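Local coordinates for uncharacterized protein (Deinococcus radiodurans, PDB 3GG7) that binds manganese and is probably a metal-dependent hydrolase of the TatD type, acting on ester bonds, though its substrate is not established, at residues A[7-12]-A[33-38]; A[19-24]-A[48-53]; A[62-67]-A[100-105]; A[91-96]-A[125-130]. All coordinates share one frame; numbering follows the deposited sequence. Where two conformers were deposited one is given.

Interaction 1: A[7-12]-A[33-38]; sequences HVHLDL and VTTTPA. With MN (manganese (II) ion), chain B.
V33 pushes one methyl group between two manganese ligands, H7 and H9, and this is the tightly packed half of the contact. Its CG2 sits over the centre of the H9 imidazole, 3.5 Å from the H9 ring centroid, and also lies over a face of H7, offset toward the rim, in two CH-pi contacts. CG2 owes this place to the V33 rotamer (chi1 -63°), which sets it between the backbone N and the carbonyl carbon. The backbone supports the wedge: V33 N donates to V8 O at 3.0 Å. Beyond the methyl, both NE2 atoms, of H7 and of H9, bind the manganese at 2.1 Å; E86, D196 and a water complete its ligands. H7 and H9 form the His-x-His motif at the end of the first strand of the TIM-barrel fold, as in other metallo-dependent hydrolases of the TatD family, and V33 follows the second strand. The other ring nitrogen of H7, ND1, is hydrogen-bonded to S122 OG.

Toward D11 and T35 the packing gives way to water. One water, in the plane of the H9 ring, accepts from H9 ND1 at 2.7 Å and donates to both D11 OD1 and V33 O, which should fix the rotation of the imidazole. A second joins D11 N to V33 O, and a third donates a hydrogen bond to D11 OD2 at 2.7 Å while accepting from T35 N. D11 OD2 is also hydrogen-bonded to T43. Here direct contacts are few and longer, such as T35 CG2 to H9 ND1 at 3.8 Å.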
# COMPACT_ATOMS: atom_id res chain seq x y z
N HIS A 7 0.69 2.21 -4.35
CA HIS A 7 0.03 0.94 -4.12
C HIS A 7 -0.85 0.64 -5.30
O HIS A 7 -1.96 1.18 -5.41
CB HIS A 7 -0.80 0.98 -2.84
CG HIS A 7 -1.53 -0.29 -2.53
ND1 HIS A 7 -1.13 -1.14 -1.52
CD2 HIS A 7 -2.63 -0.86 -3.09
CE1 HIS A 7 -1.95 -2.17 -1.48
NE2 HIS A 7 -2.88 -2.02 -2.40
N VAL A 8 -0.37 -0.24 -6.18
CA VAL A 8 -1.11 -0.63 -7.37
C VAL A 8 -0.81 -2.08 -7.76
O VAL A 8 0.32 -2.55 -7.60
CB VAL A 8 -0.88 0.36 -8.52
CG1 VAL A 8 0.62 0.43 -8.95
CG2 VAL A 8 -1.77 0.06 -9.71
N HIS A 9 -1.83 -2.78 -8.24
CA HIS A 9 -1.71 -4.18 -8.62
C HIS A 9 -1.45 -4.29 -10.10
O HIS A 9 -2.35 -4.67 -10.86
CB HIS A 9 -2.96 -4.96 -8.21
CG HIS A 9 -3.24 -4.91 -6.74
ND1 HIS A 9 -2.90 -5.93 -5.88
CD2 HIS A 9 -3.84 -3.96 -5.98
CE1 HIS A 9 -3.25 -5.60 -4.65
NE2 HIS A 9 -3.84 -4.43 -4.68
N LEU A 10 -0.23 -3.99 -10.53
CA LEU A 10 0.09 -4.11 -11.97
C LEU A 10 -0.21 -5.50 -12.49
O LEU A 10 -0.68 -5.63 -13.63
CB LEU A 10 1.56 -3.83 -12.25
CG LEU A 10 2.10 -2.47 -11.94
CD1 LEU A 10 3.53 -2.47 -12.47
CD2 LEU A 10 1.27 -1.37 -12.61
N ASP A 11 -0.02 -6.52 -11.66
CA ASP A 11 -0.15 -7.91 -12.11
C ASP A 11 -1.61 -8.39 -12.24
O ASP A 11 -1.85 -9.53 -12.63
CB ASP A 11 0.73 -8.85 -11.26
CG ASP A 11 0.28 -8.96 -9.82
OD1 ASP A 11 -0.82 -8.45 -9.46
OD2 ASP A 11 1.07 -9.57 -9.03
N LEU A 12 -2.57 -7.52 -11.93
CA LEU A 12 -3.98 -7.88 -12.02
C LEU A 12 -4.67 -7.21 -13.21
O LEU A 12 -5.87 -7.42 -13.40
CB LEU A 12 -4.70 -7.53 -10.72
CG LEU A 12 -4.25 -8.29 -9.47
CD1 LEU A 12 -5.09 -7.91 -8.24
CD2 LEU A 12 -4.29 -9.83 -9.70
N VAL A 33 2.41 -4.06 -6.04
CA VAL A 33 2.19 -4.98 -4.93
C VAL A 33 1.73 -6.34 -5.41
O VAL A 33 1.15 -6.47 -6.52
CB VAL A 33 1.21 -4.39 -3.87
CG1 VAL A 33 1.83 -3.11 -3.23
CG2 VAL A 33 -0.16 -4.04 -4.50
N THR A 34 1.98 -7.36 -4.59
CA THR A 34 1.57 -8.74 -4.91
C THR A 34 0.55 -9.26 -3.90
O THR A 34 0.40 -8.71 -2.78
CB THR A 34 2.79 -9.68 -5.02
OG1 THR A 34 3.65 -9.52 -3.88
CG2 THR A 34 3.62 -9.37 -6.26
N THR A 35 -0.18 -10.31 -4.29
CA THR A 35 -1.23 -10.84 -3.45
C THR A 35 -0.88 -12.18 -2.83
O THR A 35 -1.53 -12.61 -1.87
CB THR A 35 -2.54 -10.97 -4.23
OG1 THR A 35 -2.36 -11.86 -5.30
CG2 THR A 35 -3.01 -9.57 -4.77
N THR A 36 0.15 -12.84 -3.37
CA THR A 36 0.71 -14.06 -2.77
C THR A 36 2.21 -14.02 -3.05
O THR A 36 2.62 -13.54 -4.11
CB THR A 36 0.11 -15.38 -3.36
OG1 THR A 36 1.01 -16.45 -3.08
CG2 THR A 36 -0.08 -15.31 -4.86
N PRO A 37 3.02 -14.52 -2.10
CA PRO A 37 4.46 -14.49 -2.37
C PRO A 37 4.86 -15.36 -3.55
O PRO A 37 5.94 -15.16 -4.13
CB PRO A 37 5.09 -14.97 -1.04
CG PRO A 37 4.00 -15.72 -0.38
CD PRO A 37 2.71 -15.07 -0.76
N ALA A 38 4.02 -16.34 -3.90
CA ALA A 38 4.28 -17.17 -5.07
C ALA A 38 4.31 -16.37 -6.37
O ALA A 38 4.87 -16.82 -7.36
CB ALA A 38 3.24 -18.29 -5.16
MN MN B . -4.44 -3.30 -3.01
O HOH W 1 -1.22 -7.85 -6.90
O HOH W 2 1.57 -5.78 -9.12
O HOH W 3 0.03 -11.11 -7.01
O HOH W 4 -6.26 -3.21 -2.10

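Interaction 2: A[19-24]-A[48-53]; sequences VARACE and AGRPHV
E24, on the first helix of the TIM barrel, grips the turn that leads into the third strand, 53-55, through two hydrogen bonds to the same residue, H52. Its OE2 accepts from H52 N at 2.8 Å on the syn lone pair, while OE1 accepts from H52 ND1, also at 2.8 Å. The imidazole presents its edge, with OE1 near the ring plane, but the nitrogen meets the carboxylate from above, 35° out of the carboxylate plane. The glutamate reaches the turn by bending at chi2 (-56°), which brings its end round toward R50, P51 and H52. Those residues belong to a type I beta turn from R50 to V53, closed by V53 N donating to R50 O.

The apolar contacts lie alongside. The extended chain of R50 passes over the helix, its CD 3.8 Å from A20 CB, and its CB and CG pack against E24 CG. A20 CB also faces V53 CG2 at 4.3 Å, nearer the barrel wall.

The arginines meet at the outer end. The guanidinium planes of R21 and R50 stand at 90° to each other, and R21 NE and R50 NH2, like charges, come within 4.1 Å, with the E24 carboxylate farther off; R50 NH1 is hydrogen-bonded to L46 O. Between the two arginines a water accepts from R50 NH2 at 2.8 Å and, weakly, from R21 NE at 3.4 Å.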
# COMPACT_ATOMS: atom_id res chain seq x y z
N VAL A 19 0.75 -1.64 -19.01
CA VAL A 19 0.58 -0.66 -17.96
C VAL A 19 1.96 -0.25 -17.44
O VAL A 19 2.22 0.91 -17.26
CB VAL A 19 -0.34 -1.18 -16.84
CG1 VAL A 19 -0.46 -0.16 -15.73
CG2 VAL A 19 -1.74 -1.54 -17.41
N ALA A 20 2.84 -1.21 -17.21
CA ALA A 20 4.22 -0.92 -16.76
C ALA A 20 4.96 -0.02 -17.74
O ALA A 20 5.61 0.93 -17.33
CB ALA A 20 5.00 -2.21 -16.55
N ARG A 21 4.88 -0.32 -19.04
CA ARG A 21 5.47 0.53 -20.06
C ARG A 21 4.93 1.95 -20.02
O ARG A 21 5.65 2.92 -20.15
CB ARG A 21 5.18 -0.03 -21.45
CG ARG A 21 6.08 -1.10 -21.92
CD ARG A 21 5.98 -1.17 -23.46
NE ARG A 21 6.13 -2.54 -23.94
CZ ARG A 21 5.13 -3.35 -24.29
NH1 ARG A 21 5.43 -4.58 -24.70
NH2 ARG A 21 3.85 -2.96 -24.24
N ALA A 22 3.61 2.07 -19.86
CA ALA A 22 2.96 3.37 -19.80
C ALA A 22 3.43 4.19 -18.60
O ALA A 22 3.53 5.42 -18.66
CB ALA A 22 1.45 3.19 -19.77
N CYS A 23 3.70 3.51 -17.49
CA CYS A 23 4.28 4.17 -16.32
C CYS A 23 5.69 4.66 -16.59
O CYS A 23 6.05 5.80 -16.28
CB CYS A 23 4.26 3.24 -15.10
SG CYS A 23 2.60 2.85 -14.49
N GLU A 24 6.51 3.83 -17.23
CA GLU A 24 7.85 4.30 -17.63
C GLU A 24 7.84 5.48 -18.58
O GLU A 24 8.65 6.40 -18.44
CB GLU A 24 8.66 3.20 -18.27
CG GLU A 24 9.27 2.24 -17.34
CD GLU A 24 10.17 2.85 -16.24
OE1 GLU A 24 10.83 3.90 -16.37
OE2 GLU A 24 10.16 2.19 -15.21
N ALA A 48 11.80 -5.53 -14.96
CA ALA A 48 13.11 -5.65 -15.62
C ALA A 48 13.27 -4.55 -16.65
O ALA A 48 12.43 -4.41 -17.53
CB ALA A 48 13.27 -7.03 -16.27
N GLY A 49 14.29 -3.72 -16.48
CA GLY A 49 14.52 -2.58 -17.33
C GLY A 49 13.62 -1.38 -17.10
O GLY A 49 13.66 -0.43 -17.88
N ARG A 50 12.84 -1.41 -16.01
CA ARG A 50 11.86 -0.39 -15.72
C ARG A 50 12.09 0.16 -14.30
O ARG A 50 11.49 -0.35 -13.33
CB ARG A 50 10.43 -0.97 -15.87
CG ARG A 50 10.18 -1.55 -17.26
CD ARG A 50 8.67 -1.69 -17.57
NE ARG A 50 8.54 -2.14 -18.96
CZ ARG A 50 8.41 -3.40 -19.35
NH1 ARG A 50 8.24 -4.40 -18.49
NH2 ARG A 50 8.37 -3.65 -20.67
N PRO A 51 12.95 1.18 -14.16
CA PRO A 51 13.38 1.66 -12.84
C PRO A 51 12.29 2.36 -12.06
O PRO A 51 12.48 2.57 -10.88
CB PRO A 51 14.52 2.63 -13.19
CG PRO A 51 14.14 3.16 -14.48
CD PRO A 51 13.54 2.00 -15.24
N HIS A 52 11.16 2.70 -12.68
CA HIS A 52 10.02 3.27 -11.95
C HIS A 52 9.08 2.24 -11.40
O HIS A 52 8.14 2.60 -10.70
CB HIS A 52 9.23 4.21 -12.85
CG HIS A 52 9.97 5.47 -13.14
ND1 HIS A 52 10.87 5.58 -14.19
CD2 HIS A 52 10.05 6.63 -12.45
CE1 HIS A 52 11.42 6.78 -14.15
NE2 HIS A 52 10.94 7.44 -13.11
N VAL A 53 9.32 0.96 -11.66
CA VAL A 53 8.45 -0.10 -11.16
C VAL A 53 9.15 -0.76 -9.97
O VAL A 53 10.17 -1.44 -10.14
CB VAL A 53 8.18 -1.17 -12.25
CG1 VAL A 53 7.33 -2.30 -11.67
CG2 VAL A 53 7.47 -0.54 -13.48
O HOH W 5 9.20 -1.91 -22.74

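Interaction 3: A[62-67]-A[100-105]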
# COMPACT_ATOMS: atom_id res chain seq x y z
N GLU A 62 -7.26 -11.52 1.82
CA GLU A 62 -8.38 -12.18 1.17
C GLU A 62 -8.01 -13.54 0.58
O GLU A 62 -8.91 -14.32 0.26
CB GLU A 62 -9.01 -11.32 0.08
CG GLU A 62 -10.25 -11.99 -0.51
CD GLU A 62 -10.91 -11.23 -1.60
OE1 GLU A 62 -10.69 -10.00 -1.71
OE2 GLU A 62 -11.67 -11.88 -2.35
N VAL A 63 -6.72 -13.84 0.43
CA VAL A 63 -6.32 -15.11 -0.20
C VAL A 63 -5.51 -16.05 0.70
O VAL A 63 -5.03 -17.07 0.25
CB VAL A 63 -5.63 -14.89 -1.57
CG1 VAL A 63 -6.51 -14.05 -2.48
CG2 VAL A 63 -4.25 -14.23 -1.42
N VAL A 64 -5.40 -15.72 1.98
CA VAL A 64 -4.60 -16.53 2.89
C VAL A 64 -5.07 -17.95 3.08
O VAL A 64 -4.22 -18.81 3.34
CB VAL A 64 -4.45 -15.86 4.30
CG1 VAL A 64 -3.70 -14.57 4.16
CG2 VAL A 64 -5.80 -15.70 4.94
N SER A 65 -6.37 -18.22 2.96
CA SER A 65 -6.90 -19.58 3.07
C SER A 65 -6.65 -20.32 1.77
O SER A 65 -6.04 -21.40 1.74
CB SER A 65 -8.40 -19.58 3.38
OG SER A 65 -8.91 -20.90 3.50
N GLU A 66 -7.10 -19.73 0.68
CA GLU A 66 -7.03 -20.45 -0.59
C GLU A 66 -5.61 -20.66 -1.08
O GLU A 66 -5.34 -21.65 -1.75
CB GLU A 66 -7.89 -19.78 -1.66
CG GLU A 66 -7.41 -18.42 -2.13
CD GLU A 66 -8.53 -17.59 -2.72
OE1 GLU A 66 -8.71 -17.58 -3.97
OE2 GLU A 66 -9.24 -16.94 -1.93
N ARG A 67 -4.71 -19.75 -0.72
CA ARG A 67 -3.29 -19.86 -1.10
C ARG A 67 -2.36 -20.18 0.09
O ARG A 67 -1.16 -19.89 0.05
CB ARG A 67 -2.82 -18.55 -1.74
CG ARG A 67 -3.62 -18.01 -2.95
CD ARG A 67 -3.63 -18.94 -4.13
NE ARG A 67 -2.30 -19.40 -4.54
CZ ARG A 67 -2.05 -20.14 -5.61
NH1 ARG A 67 -3.01 -20.44 -6.48
NH2 ARG A 67 -0.81 -20.58 -5.82
N THR A 100 -8.45 -16.42 12.03
CA THR A 100 -7.28 -17.04 12.67
C THR A 100 -6.10 -17.17 11.69
O THR A 100 -4.95 -16.87 12.04
CB THR A 100 -7.61 -18.43 13.27
OG1 THR A 100 -8.57 -18.27 14.32
CG2 THR A 100 -6.36 -19.10 13.84
N GLN A 101 -6.40 -17.59 10.47
CA GLN A 101 -5.37 -17.73 9.43
C GLN A 101 -4.83 -16.37 9.00
O GLN A 101 -3.64 -16.21 8.79
CB GLN A 101 -5.89 -18.54 8.23
CG GLN A 101 -4.97 -18.57 6.98
CD GLN A 101 -3.68 -19.38 7.14
OE1 GLN A 101 -3.31 -19.79 8.24
NE2 GLN A 101 -3.00 -19.63 6.01
N GLN A 102 -5.71 -15.37 8.85
CA GLN A 102 -5.23 -14.02 8.53
C GLN A 102 -4.25 -13.53 9.58
O GLN A 102 -3.19 -13.00 9.29
CB GLN A 102 -6.37 -13.03 8.49
CG GLN A 102 -7.29 -13.10 7.32
CD GLN A 102 -8.21 -11.91 7.31
OE1 GLN A 102 -7.73 -10.77 7.44
NE2 GLN A 102 -9.52 -12.13 7.22
N PHE A 103 -4.61 -13.69 10.84
CA PHE A 103 -3.78 -13.21 11.93
C PHE A 103 -2.43 -13.95 11.96
O PHE A 103 -1.38 -13.34 12.06
CB PHE A 103 -4.56 -13.36 13.25
CG PHE A 103 -3.80 -12.92 14.46
CD1 PHE A 103 -4.06 -11.69 15.04
CD2 PHE A 103 -2.88 -13.77 15.06
CE1 PHE A 103 -3.37 -11.29 16.19
CE2 PHE A 103 -2.18 -13.37 16.21
CZ PHE A 103 -2.43 -12.14 16.76
N ALA A 104 -2.48 -15.27 11.83
CA ALA A 104 -1.28 -16.08 11.79
C ALA A 104 -0.31 -15.64 10.70
O ALA A 104 0.89 -15.48 10.95
CB ALA A 104 -1.64 -17.54 11.61
N VAL A 105 -0.84 -15.45 9.49
CA VAL A 105 -0.01 -15.04 8.38
C VAL A 105 0.59 -13.64 8.59
O VAL A 105 1.78 -13.41 8.34
CB VAL A 105 -0.80 -15.08 7.03
CG1 VAL A 105 -0.07 -14.36 5.93
CG2 VAL A 105 -1.05 -16.53 6.63
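V64 drives its side chain against one side of helix 99-115, where Q101, Q102 and V105 receive it. Its two methyls divide the work. CG2, set between the backbone N and the carbonyl carbon (chi1 -64°), lies 3.6 Å from Q101 CG and 3.8 Å from Q102 CG, while CG1 turns to V105 and approaches V105 CG1 at 4.0 Å; V105 CG2 lies 4.1 Å from V64 CG1. The V64 and V105 side chains run alongside each other, pointing opposite ways, whereas V64 lies across the Q102 chain.

The conformation of Q101 combines apolar and polar contact. From its first torsion, with CG opposite the backbone N, the chain bends at chi2 (70°), laying CG against the valine methyl and bringing the amide back to the V64 main chain. There Q101 NE2 donates to V64 O at 3.0 Å. The bond is nearly straight at the hydrogen, 172°, and V64 O lies in the amide plane of Q101, yet the donor stands above the carbonyl plane and not on a lone pair. In the TIM-barrel fold the contact joins the loop after strand 53-55 to the helix that follows strand 83-88, packing on the flank of the barrel. An alanine at Q101 would remove both CG and NE2, and would probably leave V64 O without this donor and V64 CG2 covered less on that side.

Q102 behaves differently: its CG meets V64 CG2 while the extended chain carries the amide on, OE1 to D90 N and NE2 to T98 OG1.

Interaction 4: A[91-96]-A[125-130]; sequences GSPSLR and SRRAES
Two loops at the C-terminal ends of neighbouring barrel strands meet here: the one after strand 83-88 and the one that leads from strand 119-124 into helix 129-138. The backbones are joined by G91 N, which donates to R126 O at 2.9 Å in the carbonyl plane. Beside this bond G91 CA comes 3.4 Å from R127 O in a CA-H...O contact. The close fit suits glycine, since a CB at this position would collide with R127 O. R126 and R127 occupy the middle of a type II beta turn, S125 to A128, and A128 then takes the N-cap position of the helix.

Outside the backbone pair, S92 carries the side-chain contact. R127 reaches along an extended chain from CG to NE and gives NH1 to S92 OG at 3.0 Å; the hydroxyl oxygen lies 21° out of the guanidinium plane, and the bond is bent, 141° at the hydrogen. S92 OG is also hydrogen-bonded to D90, so the serine links the arginine to that aspartate. Were S92 an alanine, R127 NH1 would probably lose this acceptor and its long chain be freer to swing.

The R126 and R127 guanidinium groups lie one over the other, R127 NH1 3.7 Å above the R126 plane, and R126 also touches D90. On the first loop itself, R96 NH2 donates to G91 O at 2.9 Å. Side by side, the loops lie at the C-terminal, metal-binding end of the TIM barrel, where the active site of this family lies, next to H124, which is predicted to bind a second metal as in TatD-type hydrolases.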
# COMPACT_ATOMS: atom_id res chain seq x y z
N GLY A 91 -11.50 -7.21 8.26
CA GLY A 91 -12.56 -7.56 9.18
C GLY A 91 -13.93 -7.77 8.58
O GLY A 91 -14.95 -7.75 9.33
N SER A 92 -14.02 -7.98 7.27
CA SER A 92 -15.31 -8.12 6.59
C SER A 92 -15.96 -9.42 7.02
O SER A 92 -15.29 -10.44 7.15
CB SER A 92 -15.15 -8.13 5.08
OG SER A 92 -14.62 -6.90 4.62
N PRO A 93 -17.28 -9.38 7.26
CA PRO A 93 -17.95 -10.61 7.68
C PRO A 93 -17.72 -11.81 6.75
O PRO A 93 -17.60 -12.94 7.23
CB PRO A 93 -19.43 -10.21 7.68
CG PRO A 93 -19.43 -8.77 7.97
CD PRO A 93 -18.16 -8.21 7.34
N SER A 94 -17.65 -11.59 5.44
CA SER A 94 -17.49 -12.70 4.52
C SER A 94 -16.15 -13.42 4.66
O SER A 94 -16.02 -14.57 4.23
CB SER A 94 -17.71 -12.25 3.08
OG SER A 94 -16.69 -11.38 2.66
N LEU A 95 -15.15 -12.76 5.25
CA LEU A 95 -13.83 -13.36 5.48
C LEU A 95 -13.60 -13.81 6.92
O LEU A 95 -12.52 -14.26 7.29
CB LEU A 95 -12.76 -12.33 5.09
CG LEU A 95 -12.81 -11.85 3.64
CD1 LEU A 95 -11.75 -10.76 3.41
CD2 LEU A 95 -12.59 -12.99 2.66
N ARG A 96 -14.63 -13.71 7.75
CA ARG A 96 -14.46 -13.86 9.19
C ARG A 96 -14.03 -15.28 9.61
O ARG A 96 -13.35 -15.46 10.62
CB ARG A 96 -15.76 -13.43 9.87
CG ARG A 96 -15.69 -13.32 11.39
CD ARG A 96 -16.76 -12.37 11.88
NE ARG A 96 -16.50 -11.00 11.44
CZ ARG A 96 -17.41 -10.02 11.35
NH1 ARG A 96 -18.68 -10.25 11.68
NH2 ARG A 96 -17.05 -8.81 10.94
N SER A 125 -6.10 -2.72 5.97
CA SER A 125 -6.67 -2.70 7.31
C SER A 125 -8.18 -2.60 7.33
O SER A 125 -8.74 -2.34 8.40
CB SER A 125 -6.10 -1.53 8.14
OG SER A 125 -6.44 -0.26 7.61
N ARG A 126 -8.84 -2.76 6.19
CA ARG A 126 -10.29 -2.57 6.11
C ARG A 126 -11.05 -3.34 7.19
O ARG A 126 -10.96 -4.58 7.30
CB ARG A 126 -10.82 -2.98 4.76
CG ARG A 126 -12.28 -2.68 4.60
CD ARG A 126 -12.86 -3.40 3.40
NE ARG A 126 -14.17 -2.87 3.06
CZ ARG A 126 -15.01 -3.43 2.19
NH1 ARG A 126 -14.68 -4.56 1.56
NH2 ARG A 126 -16.18 -2.86 1.95
N ARG A 127 -11.81 -2.59 7.99
CA ARG A 127 -12.63 -3.16 9.07
C ARG A 127 -11.85 -3.91 10.16
O ARG A 127 -12.42 -4.69 10.91
CB ARG A 127 -13.77 -4.01 8.47
CG ARG A 127 -14.70 -3.22 7.57
CD ARG A 127 -15.52 -4.15 6.73
NE ARG A 127 -16.63 -3.48 6.06
CZ ARG A 127 -17.38 -4.04 5.12
NH1 ARG A 127 -17.13 -5.28 4.72
NH2 ARG A 127 -18.37 -3.35 4.56
N ALA A 128 -10.55 -3.65 10.25
CA ALA A 128 -9.65 -4.31 11.17
C ALA A 128 -8.53 -3.37 11.62
O ALA A 128 -7.45 -3.79 11.95
CB ALA A 128 -9.07 -5.56 10.51
N GLU A 129 -8.84 -2.07 11.66
CA GLU A 129 -7.84 -1.07 11.90
C GLU A 129 -7.22 -1.24 13.29
O GLU A 129 -5.98 -1.22 13.43
CB GLU A 129 -8.42 0.33 11.67
CG GLU A 129 -8.90 0.60 10.23
CD GLU A 129 -10.33 0.16 9.93
OE1 GLU A 129 -10.98 -0.35 10.87
OE2 GLU A 129 -10.79 0.32 8.75
N SER A 130 -8.06 -1.39 14.32
CA SER A 130 -7.54 -1.56 15.67
C SER A 130 -6.68 -2.82 15.81
O SER A 130 -5.66 -2.80 16.50
CB SER A 130 -8.70 -1.59 16.68
OG SER A 130 -9.17 -0.27 16.90

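In the fold
Interactions 1 and 3 are largely buried, whereas 2 and 4 lie partly open. Interaction 1 sits nearest the chain centre and is built round the manganese, with methyl-on-imidazole packing and ordered water. Interaction 2, near the outer wall, relies instead on a carboxylate and a histidine; L10 of the former packs on V19 and V53 of the latter. The loop of interaction 4 runs into the helix of interaction 3, and the two touch at Q102 and L95, but interaction 3 is mainly valine and glutamine packing and interaction 4 main-chain bonding with arginines. T35 and V63 join interactions 1 and 3, while interactions 2 and 4 fall on opposite sides of the centre, about 33 Å apart between centres.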